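Local coordinates for putative metal binding protein (Coccidioides immitis, PDB 3CVG) that probably binds a small ligand, perhaps a metal ion, in the cleft between two lobes, as periplasmic binding proteins do, at residues Glu162-Ile167 against Ser177-Gln182; Ala117-Asp122 against Ala126-Lys131; Gln189-Ala194 against Thr201-Gly206; Asp134-Gly139 against Pro143-Leu148. All coordinates share one frame; numbering follows the deposited sequence.

Contact 1: Glu162-Ile167 against Ser177-Gln182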
# COMPACT_ATOMS: atom_id res chain seq x y z
N GLU A 162 -1.66 -10.78 8.53
CA GLU A 162 -1.20 -10.29 9.81
C GLU A 162 -2.39 -10.15 10.78
O GLU A 162 -2.28 -10.53 11.95
CB GLU A 162 -0.58 -8.94 9.58
CG GLU A 162 0.56 -8.58 10.50
CD GLU A 162 1.35 -7.41 9.93
OE1 GLU A 162 0.83 -6.28 9.93
OE2 GLU A 162 2.48 -7.64 9.46
N LEU A 163 -3.49 -9.56 10.32
CA LEU A 163 -4.67 -9.34 11.17
C LEU A 163 -5.26 -10.67 11.66
O LEU A 163 -5.61 -10.81 12.83
CB LEU A 163 -5.71 -8.50 10.41
CG LEU A 163 -5.25 -7.06 10.18
CD1 LEU A 163 -6.21 -6.34 9.26
CD2 LEU A 163 -5.15 -6.35 11.52
N TRP A 164 -5.39 -11.65 10.77
CA TRP A 164 -5.92 -12.96 11.18
C TRP A 164 -5.03 -13.60 12.25
O TRP A 164 -5.52 -14.08 13.28
CB TRP A 164 -6.03 -13.89 9.97
CG TRP A 164 -7.16 -13.51 9.05
CD1 TRP A 164 -7.07 -13.07 7.76
CD2 TRP A 164 -8.55 -13.47 9.38
NE1 TRP A 164 -8.32 -12.76 7.27
CE2 TRP A 164 -9.25 -13.00 8.25
CE3 TRP A 164 -9.28 -13.79 10.53
CZ2 TRP A 164 -10.63 -12.84 8.23
CZ3 TRP A 164 -10.66 -13.63 10.52
CH2 TRP A 164 -11.32 -13.16 9.37
N LEU A 165 -3.73 -13.60 12.01
CA LEU A 165 -2.79 -14.18 12.97
C LEU A 165 -2.86 -13.45 14.31
O LEU A 165 -2.70 -14.08 15.35
CB LEU A 165 -1.36 -14.14 12.43
CG LEU A 165 -1.03 -15.03 11.22
CD1 LEU A 165 0.43 -14.88 10.89
CD2 LEU A 165 -1.33 -16.50 11.53
N SER A 166 -3.11 -12.14 14.29
CA SER A 166 -3.18 -11.35 15.52
C SER A 166 -4.27 -11.85 16.48
O SER A 166 -4.19 -11.63 17.69
CB SER A 166 -3.43 -9.85 15.21
OG SER A 166 -4.76 -9.61 14.78
N ILE A 167 -5.29 -12.52 15.94
CA ILE A 167 -6.33 -13.07 16.79
C ILE A 167 -6.23 -14.59 16.92
O ILE A 167 -7.19 -15.26 17.29
CB ILE A 167 -7.75 -12.69 16.30
CG1 ILE A 167 -7.99 -13.25 14.90
CG2 ILE A 167 -7.91 -11.17 16.34
CD1 ILE A 167 -9.45 -13.23 14.50
N SER A 177 -10.23 -22.95 6.00
CA SER A 177 -11.46 -22.20 6.22
C SER A 177 -12.02 -21.82 4.85
O SER A 177 -11.50 -20.91 4.18
CB SER A 177 -11.17 -20.95 7.06
OG SER A 177 -10.58 -21.29 8.30
N THR A 178 -13.08 -22.50 4.44
CA THR A 178 -13.67 -22.28 3.13
C THR A 178 -14.23 -20.89 2.90
O THR A 178 -14.40 -20.49 1.74
CB THR A 178 -14.76 -23.35 2.80
OG1 THR A 178 -15.84 -23.27 3.73
CG2 THR A 178 -14.15 -24.74 2.85
N TRP A 179 -14.53 -20.16 3.97
CA TRP A 179 -15.02 -18.78 3.85
C TRP A 179 -13.86 -17.80 3.54
O TRP A 179 -14.09 -16.62 3.24
CB TRP A 179 -15.73 -18.34 5.13
CG TRP A 179 -15.00 -18.69 6.41
CD1 TRP A 179 -15.19 -19.79 7.18
CD2 TRP A 179 -13.99 -17.91 7.06
NE1 TRP A 179 -14.37 -19.75 8.28
CE2 TRP A 179 -13.63 -18.60 8.24
CE3 TRP A 179 -13.37 -16.69 6.78
CZ2 TRP A 179 -12.66 -18.12 9.13
CZ3 TRP A 179 -12.40 -16.21 7.66
CH2 TRP A 179 -12.06 -16.92 8.82
N TYR A 180 -12.62 -18.29 3.62
CA TYR A 180 -11.44 -17.48 3.32
C TYR A 180 -11.31 -17.62 1.81
O TYR A 180 -10.77 -18.61 1.31
CB TYR A 180 -10.21 -18.03 4.04
CG TYR A 180 -8.98 -17.14 3.95
CD1 TYR A 180 -8.91 -15.91 4.62
CD2 TYR A 180 -7.86 -17.54 3.21
CE1 TYR A 180 -7.76 -15.11 4.56
CE2 TYR A 180 -6.72 -16.75 3.14
CZ TYR A 180 -6.67 -15.54 3.82
OH TYR A 180 -5.52 -14.76 3.74
N HIS A 181 -11.82 -16.62 1.11
CA HIS A 181 -11.88 -16.59 -0.34
C HIS A 181 -10.68 -16.00 -1.07
O HIS A 181 -10.39 -14.81 -0.97
CB HIS A 181 -13.15 -15.82 -0.76
CG HIS A 181 -13.35 -15.72 -2.24
ND1 HIS A 181 -14.09 -14.72 -2.82
CD2 HIS A 181 -12.89 -16.49 -3.26
CE1 HIS A 181 -14.08 -14.87 -4.13
NE2 HIS A 181 -13.36 -15.94 -4.43
N GLN A 182 -10.01 -16.87 -1.82
CA GLN A 182 -8.84 -16.51 -2.60
C GLN A 182 -9.27 -16.01 -3.97
O GLN A 182 -9.77 -16.79 -4.78
CB GLN A 182 -7.91 -17.72 -2.78
CG GLN A 182 -7.22 -18.18 -1.50
CD GLN A 182 -6.35 -19.42 -1.73
OE1 GLN A 182 -5.82 -19.63 -2.82
NE2 GLN A 182 -6.19 -20.22 -0.69

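Contact 2: Ala117-Asp122 against Ala126-Lys131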
# COMPACT_ATOMS: atom_id res chain seq x y z
N ALA A 117 -21.79 -10.17 9.72
CA ALA A 117 -20.90 -10.36 10.86
C ALA A 117 -21.29 -9.42 12.00
O ALA A 117 -20.74 -9.50 13.10
CB ALA A 117 -19.46 -10.10 10.45
N LYS A 118 -22.23 -8.53 11.72
CA LYS A 118 -22.72 -7.57 12.71
C LYS A 118 -21.60 -6.75 13.35
O LYS A 118 -21.56 -6.57 14.57
CB LYS A 118 -23.54 -8.32 13.77
CG LYS A 118 -24.72 -9.05 13.14
CD LYS A 118 -25.45 -9.97 14.10
CE LYS A 118 -26.59 -10.68 13.37
NZ LYS A 118 -26.14 -11.34 12.09
N LEU A 119 -20.71 -6.24 12.51
CA LEU A 119 -19.58 -5.43 12.95
C LEU A 119 -20.04 -4.05 13.41
O LEU A 119 -20.88 -3.42 12.77
CB LEU A 119 -18.57 -5.27 11.82
CG LEU A 119 -17.94 -6.54 11.25
CD1 LEU A 119 -16.80 -6.15 10.32
CD2 LEU A 119 -17.42 -7.41 12.39
N SER A 120 -19.47 -3.58 14.52
CA SER A 120 -19.79 -2.27 15.08
C SER A 120 -18.64 -1.31 14.83
O SER A 120 -17.51 -1.54 15.26
CB SER A 120 -20.06 -2.39 16.58
OG SER A 120 -20.39 -1.13 17.14
N GLY A 121 -18.93 -0.22 14.12
CA GLY A 121 -17.92 0.77 13.78
C GLY A 121 -16.88 1.17 14.81
O GLY A 121 -15.73 1.44 14.45
N ASP A 122 -17.25 1.22 16.09
CA ASP A 122 -16.31 1.62 17.12
C ASP A 122 -15.35 0.52 17.57
O ASP A 122 -14.30 0.82 18.15
CB ASP A 122 -17.06 2.18 18.33
CG ASP A 122 -18.04 3.28 17.95
OD1 ASP A 122 -17.70 4.12 17.09
OD2 ASP A 122 -19.15 3.31 18.52
N ALA A 126 -9.04 -5.66 15.51
CA ALA A 126 -8.82 -7.04 15.92
C ALA A 126 -10.13 -7.70 16.34
O ALA A 126 -10.39 -8.85 16.00
CB ALA A 126 -7.81 -7.10 17.06
N ASP A 127 -10.96 -6.97 17.07
CA ASP A 127 -12.24 -7.52 17.51
C ASP A 127 -13.18 -7.71 16.32
O ASP A 127 -14.07 -8.56 16.36
CB ASP A 127 -12.87 -6.62 18.58
CG ASP A 127 -11.99 -6.50 19.82
OD1 ASP A 127 -11.47 -7.54 20.28
OD2 ASP A 127 -11.82 -5.37 20.35
N MSE A 128 -12.98 -6.93 15.26
CA MSE A 128 -13.82 -7.08 14.07
C MSE A 128 -13.45 -8.39 13.41
O MSE A 128 -14.32 -9.14 12.98
CB MSE A 128 -13.61 -5.92 13.09
CG MSE A 128 -14.38 -4.66 13.47
SE MSE A 128 -14.09 -3.20 12.27
CE MSE A 128 -12.78 -2.26 13.31
N PHE A 129 -12.15 -8.68 13.35
CA PHE A 129 -11.68 -9.92 12.75
C PHE A 129 -12.16 -11.11 13.58
O PHE A 129 -12.57 -12.12 13.03
CB PHE A 129 -10.15 -9.91 12.64
CG PHE A 129 -9.67 -9.33 11.34
CD1 PHE A 129 -9.83 -7.97 11.07
CD2 PHE A 129 -9.12 -10.15 10.35
CE1 PHE A 129 -9.47 -7.44 9.83
CE2 PHE A 129 -8.76 -9.63 9.11
CZ PHE A 129 -8.94 -8.27 8.85
N SER A 130 -12.14 -10.97 14.90
CA SER A 130 -12.61 -12.04 15.78
C SER A 130 -14.09 -12.32 15.51
O SER A 130 -14.53 -13.47 15.45
CB SER A 130 -12.42 -11.65 17.25
OG SER A 130 -13.08 -12.56 18.11
N LYS A 131 -14.86 -11.24 15.34
CA LYS A 131 -16.29 -11.34 15.08
C LYS A 131 -16.58 -12.01 13.73
O LYS A 131 -17.47 -12.86 13.63
CB LYS A 131 -16.92 -9.95 15.12
CG LYS A 131 -18.34 -9.92 15.67
CD LYS A 131 -18.74 -8.48 16.01
CE LYS A 131 -20.09 -8.42 16.72
NZ LYS A 131 -20.38 -7.04 17.21

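Contact 3: Gln189-Ala194 against Thr201-Gly206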
# COMPACT_ATOMS: atom_id res chain seq x y z
N GLN A 189 -9.90 -5.00 -9.26
CA GLN A 189 -10.69 -6.19 -9.52
C GLN A 189 -11.09 -6.88 -8.21
O GLN A 189 -12.24 -7.27 -8.04
CB GLN A 189 -9.91 -7.16 -10.41
CG GLN A 189 -9.80 -6.71 -11.85
CD GLN A 189 -8.63 -7.34 -12.58
OE1 GLN A 189 -8.31 -8.52 -12.37
NE2 GLN A 189 -7.99 -6.56 -13.46
N ALA A 190 -10.13 -7.03 -7.30
CA ALA A 190 -10.42 -7.67 -6.01
C ALA A 190 -11.50 -6.96 -5.19
O ALA A 190 -12.36 -7.60 -4.59
CB ALA A 190 -9.12 -7.81 -5.19
N LEU A 191 -11.43 -5.62 -5.13
CA LEU A 191 -12.43 -4.87 -4.39
C LEU A 191 -13.79 -4.99 -5.08
O LEU A 191 -14.82 -5.18 -4.43
CB LEU A 191 -12.03 -3.38 -4.27
CG LEU A 191 -13.03 -2.44 -3.57
CD1 LEU A 191 -13.46 -3.02 -2.22
CD2 LEU A 191 -12.39 -1.06 -3.38
N THR A 192 -13.78 -4.90 -6.41
CA THR A 192 -15.01 -5.02 -7.19
C THR A 192 -15.66 -6.39 -6.92
O THR A 192 -16.88 -6.49 -6.74
CB THR A 192 -14.72 -4.89 -8.70
OG1 THR A 192 -14.19 -3.58 -8.97
CG2 THR A 192 -15.99 -5.10 -9.52
N ALA A 193 -14.83 -7.43 -6.89
CA ALA A 193 -15.32 -8.78 -6.64
C ALA A 193 -15.91 -8.91 -5.24
O ALA A 193 -16.96 -9.52 -5.07
CB ALA A 193 -14.19 -9.79 -6.82
N ALA A 194 -15.23 -8.35 -4.24
CA ALA A 194 -15.72 -8.43 -2.86
C ALA A 194 -17.10 -7.80 -2.73
O ALA A 194 -17.97 -8.31 -2.03
CB ALA A 194 -14.75 -7.73 -1.91
N THR A 201 -13.48 -7.46 3.02
CA THR A 201 -12.13 -7.52 2.51
C THR A 201 -11.32 -6.32 2.97
O THR A 201 -11.88 -5.26 3.28
CB THR A 201 -12.10 -7.56 0.97
OG1 THR A 201 -10.78 -7.90 0.53
CG2 THR A 201 -12.45 -6.18 0.39
N ILE A 202 -10.00 -6.49 3.03
CA ILE A 202 -9.12 -5.39 3.37
C ILE A 202 -8.69 -4.88 2.01
O ILE A 202 -8.32 -5.66 1.13
CB ILE A 202 -7.88 -5.87 4.17
CG1 ILE A 202 -8.29 -6.20 5.61
CG2 ILE A 202 -6.79 -4.81 4.13
CD1 ILE A 202 -8.72 -4.99 6.45
N THR A 203 -8.80 -3.57 1.83
CA THR A 203 -8.44 -2.91 0.58
C THR A 203 -7.72 -1.62 0.98
O THR A 203 -7.42 -1.41 2.15
CB THR A 203 -9.72 -2.61 -0.27
OG1 THR A 203 -9.34 -2.04 -1.53
CG2 THR A 203 -10.64 -1.64 0.45
N ASP A 204 -7.43 -0.75 0.01
CA ASP A 204 -6.76 0.50 0.36
C ASP A 204 -7.56 1.69 -0.13
O ASP A 204 -8.38 1.57 -1.04
CB ASP A 204 -5.33 0.53 -0.21
CG ASP A 204 -5.30 0.43 -1.71
OD1 ASP A 204 -5.46 -0.68 -2.25
OD2 ASP A 204 -5.13 1.48 -2.36
N TYR A 205 -7.30 2.85 0.47
CA TYR A 205 -8.02 4.07 0.12
C TYR A 205 -8.01 4.40 -1.37
O TYR A 205 -9.05 4.73 -1.93
CB TYR A 205 -7.45 5.25 0.91
CG TYR A 205 -8.31 6.50 0.83
CD1 TYR A 205 -9.69 6.44 1.02
CD2 TYR A 205 -7.73 7.76 0.61
CE1 TYR A 205 -10.48 7.59 0.99
CE2 TYR A 205 -8.51 8.92 0.58
CZ TYR A 205 -9.88 8.83 0.76
OH TYR A 205 -10.64 9.96 0.71
N GLY A 206 -6.83 4.32 -2.00
CA GLY A 206 -6.70 4.63 -3.42
C GLY A 206 -7.51 3.74 -4.34
O GLY A 206 -8.07 4.20 -5.34

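Contact 4: Asp134-Gly139 against Pro143-Leu148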
# COMPACT_ATOMS: atom_id res chain seq x y z
N ASP A 134 -15.89 -15.94 13.96
CA ASP A 134 -16.94 -16.69 14.65
C ASP A 134 -18.23 -16.75 13.83
O ASP A 134 -18.88 -17.80 13.75
CB ASP A 134 -17.20 -16.08 16.03
CG ASP A 134 -15.96 -16.05 16.90
OD1 ASP A 134 -14.96 -16.74 16.57
OD2 ASP A 134 -15.98 -15.34 17.93
N ALA A 135 -18.60 -15.64 13.21
CA ALA A 135 -19.81 -15.60 12.39
C ALA A 135 -19.62 -16.44 11.14
O ALA A 135 -20.56 -17.07 10.65
CB ALA A 135 -20.15 -14.16 12.01
N ALA A 136 -18.41 -16.45 10.59
CA ALA A 136 -18.16 -17.24 9.40
C ALA A 136 -18.21 -18.72 9.79
O ALA A 136 -18.76 -19.54 9.06
CB ALA A 136 -16.79 -16.88 8.80
N GLU A 137 -17.64 -19.04 10.94
CA GLU A 137 -17.65 -20.41 11.42
C GLU A 137 -19.07 -20.89 11.68
O GLU A 137 -19.39 -22.05 11.44
CB GLU A 137 -16.79 -20.53 12.68
CG GLU A 137 -15.31 -20.52 12.37
CD GLU A 137 -14.89 -21.75 11.61
OE1 GLU A 137 -14.96 -22.85 12.20
OE2 GLU A 137 -14.52 -21.64 10.42
N ALA A 138 -19.94 -20.00 12.15
CA ALA A 138 -21.34 -20.35 12.40
C ALA A 138 -22.04 -20.63 11.07
O ALA A 138 -22.96 -21.45 10.99
CB ALA A 138 -22.05 -19.22 13.13
N GLY A 139 -21.58 -19.94 10.02
CA GLY A 139 -22.12 -20.12 8.68
C GLY A 139 -23.63 -20.12 8.51
O GLY A 139 -24.14 -20.65 7.51
N PRO A 143 -26.16 -12.60 4.03
CA PRO A 143 -25.50 -13.74 3.38
C PRO A 143 -24.45 -14.36 4.30
O PRO A 143 -24.24 -13.88 5.42
CB PRO A 143 -24.88 -13.09 2.15
CG PRO A 143 -24.47 -11.74 2.68
CD PRO A 143 -25.67 -11.32 3.49
N PRO A 144 -23.81 -15.45 3.88
CA PRO A 144 -22.80 -16.03 4.77
C PRO A 144 -21.61 -15.07 4.88
O PRO A 144 -21.34 -14.30 3.95
CB PRO A 144 -22.44 -17.34 4.09
CG PRO A 144 -22.60 -17.01 2.64
CD PRO A 144 -23.89 -16.22 2.62
N VAL A 145 -20.91 -15.10 6.01
CA VAL A 145 -19.76 -14.23 6.19
C VAL A 145 -18.55 -14.83 5.47
O VAL A 145 -18.13 -15.94 5.79
CB VAL A 145 -19.42 -14.08 7.69
CG1 VAL A 145 -18.14 -13.27 7.87
CG2 VAL A 145 -20.58 -13.41 8.41
N ARG A 146 -18.04 -14.11 4.48
CA ARG A 146 -16.87 -14.55 3.72
C ARG A 146 -15.86 -13.39 3.65
O ARG A 146 -16.25 -12.22 3.70
CB ARG A 146 -17.28 -15.01 2.31
CG ARG A 146 -18.12 -16.30 2.31
CD ARG A 146 -18.67 -16.62 0.93
NE ARG A 146 -17.62 -16.78 -0.07
CZ ARG A 146 -16.83 -17.85 -0.16
NH1 ARG A 146 -16.97 -18.86 0.69
NH2 ARG A 146 -15.91 -17.91 -1.11
N PHE A 147 -14.57 -13.72 3.58
CA PHE A 147 -13.51 -12.72 3.52
C PHE A 147 -12.66 -12.93 2.27
O PHE A 147 -12.13 -14.03 2.08
CB PHE A 147 -12.62 -12.83 4.76
CG PHE A 147 -11.52 -11.81 4.79
CD1 PHE A 147 -11.73 -10.56 5.34
CD2 PHE A 147 -10.28 -12.09 4.21
CE1 PHE A 147 -10.73 -9.60 5.32
CE2 PHE A 147 -9.27 -11.13 4.20
CZ PHE A 147 -9.51 -9.88 4.75
N LEU A 148 -12.52 -11.89 1.45
CA LEU A 148 -11.73 -11.99 0.22
C LEU A 148 -10.26 -11.62 0.39
O LEU A 148 -9.92 -10.50 0.80
CB LEU A 148 -12.35 -11.12 -0.89
CG LEU A 148 -11.85 -11.33 -2.34
CD1 LEU A 148 -12.95 -10.92 -3.30
CD2 LEU A 148 -10.56 -10.53 -2.63
O HOH W 1 -21.84 -16.93 8.02

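Contact 1: Glu162-Ile167 against Ser177-Gln182
The indole of Trp164, on the last turns of helix 155-166, meets Trp179, in the turn before strand 180-182, and Tyr180, its first residue, and aromatic packing makes up the whole contact. Tyr180 brings the edge of its ring toward the face of the five-membered ring of Trp164, an offset edge-to-face pair with centroids 5.5 Å apart and planes at 82°. Tyr180 CE1 comes closest, 3.6 Å from Trp164 NE1. The second aromatic pair is oblique: the six-membered rings of Trp164 and Trp179 are inclined at 57°, and Trp164 CH2 lies 3.7 Å from Trp179 CZ3. The two indoles reach this meeting from opposite directions. Trp179 has its CG between the backbone N and the carbonyl carbon (chi1 45°), which lays the indole back over Ser177, whose CB sits above one face of the ring, toward its rim.

Backbone bonding shapes the second segment: a type I turn from Ser177 to Tyr180 is closed by Tyr180 N to Ser177 O at 2.9 Å, placing two aromatics in succession beside the helix. The polar ends of both are held by other residues, Trp179 NE1 by Glu137 and Tyr180 OH by Glu160 and Ser149. Phe129 and Phe147 add edge-to-face partners to Trp164. The result is a buried aromatic cluster joining helix and strand of a beta-alpha-beta unit, the kind from which the lobes of periplasmic binding proteins are built.

Contact 2: Ala117-Asp122 against Ala126-Lys131
Leu119 packs against helix 125-138 through one methyl, CD2, which lies 3.6 Å from Met128 O and 3.8 Å from Lys131 CB. This is the buried part of the contact. Met128, a selenomethionine in the crystal, meets that methyl with its CB at 4.2 Å. Leu109 of strand 100-111 touches both Leu119 and Met128, while Tyr200 and Tyr222 also pack on the leucine. Segment 117-122 is part of the irregular connection from strand 100-111 to helix 125-138, folding back along the helix in a strand-loop-helix passage within the PBP-family fold.

Toward solvent, the contact rests on the long side chain of Lys131. Extended beyond CG, with chi2, chi3 and chi4 all near 180°, it lies along the loop backbone and runs antiparallel alongside the Leu119 side chain. Its CG comes within 3.5 Å of Ala117 O, and CE within 3.2 Å of Lys118 O. At the end, NZ donates a 2.9 Å hydrogen bond to Lys118 O, arriving at a C=O...N angle of 152° and tilted 27° from the carbonyl plane. Lys118, exposed, turns its chain from the helix, and its NZ bonds to Pro116 O.

Contact 3: Gln189-Ala194 against Thr201-Gly206
Leu191 and Ala194, one turn apart on helix 187-196, rest on Thr201 and Thr203 of strand 200-204. Leu191 comes first along the helix. Its CG is anti to the backbone N (chi1 177°), and the side chain crosses that of Thr203 at about a right angle. The two leucine methyls divide the threonine between them: CD2 lies 3.7 Å from Thr203 OG1, and CD1 lies 4.1 Å from Thr203 CG2. CD1 also comes within 4.2 Å of Thr201 CG2, bridging the two threonines. Ile110 of strand 100-111 and Ile211 also touch this leucine.

Three residues on, Ala194 points its CB toward the strand and meets Thr201 CG2 at 3.6 Å, with Thr201 CB at 3.9 Å. With Thr201 OG1 opposite the backbone N (chi1 -168°), CG2 stands between N and the carbonyl carbon and faces the helix. The buried hydroxyl is satisfied by Leu148 O on the adjacent strand 147-149.

The axes of the short helix and strand segments pass 9.3 Å apart at 140°, a roughly antiparallel course. Strand 200-204 ends at Asp204, the N-cap of the following helix 205-208. The calcium ion lies about 8 Å from the Thr203 side chain. This is a helix layered on a strand of the mixed alpha/beta lobe characteristic of periplasmic binding proteins.

Contact 4: Asp134-Gly139 against Pro143-Leu148
Val145 inserts its two methyls against consecutive alanines, Ala135 and Ala136, near the end of helix 125-138. The apolar part is divided by branch. Val145 CG2 reaches Ala135 CB at 3.7 Å, and Val145 CG1 faces Ala136 CB at 4.0 Å. With CG1 anti to its backbone N (chi1 175°), Val145 directs one methyl at each alanine, and its CB also comes within 3.8 Å of Ala136 CA. The backbones are correspondingly close, with Ala136 CA and Val145 CA 4.7 Å apart. Ala136 CB additionally touches Val145 O at 3.4 Å.

This is the helix-to-strand return of the lobe: helix 125-138 stops, the chain turns at Gly139, which has positive phi, and then runs back through Pro143 and Pro144 into strand 147-149, Pro143 following a cis peptide bond. Ala136 is also covered by Trp179.

Polar contact between the segments passes through one water. It donates to Ala135 O and accepts from Val145 N, both at 2.9 Å, linking a carbonyl of the last helical turn to the amide of the incoming chain. At the helix end, Gly139 N bonds to Ala135 O, giving that oxygen a second partner beside the water.

In the fold
Contacts 1, 3 and 4 are buried, whereas contact 2 has its outer part at the surface. Contacts 2 and 4 share helix 125-138, one near its start and one at its end; contacts 1, 4 and 3 reach strands 180-182, 147-149 and 200-204, with 147-149 between the other two. Aromatic rings dominate contact 1, methyl packing contact 3, and alanine-valine packing with a bridging water contact 4, while contact 2 adds a lysine bond to a loop carbonyl. Phe129 ties helix 125-138 to Leu163 and Ile202, and Trp179 reaches from contact 1 to Ala136 and Glu137. Contact 3 lies nearest the chain's centre, and nearer the calcium ion than contact 1.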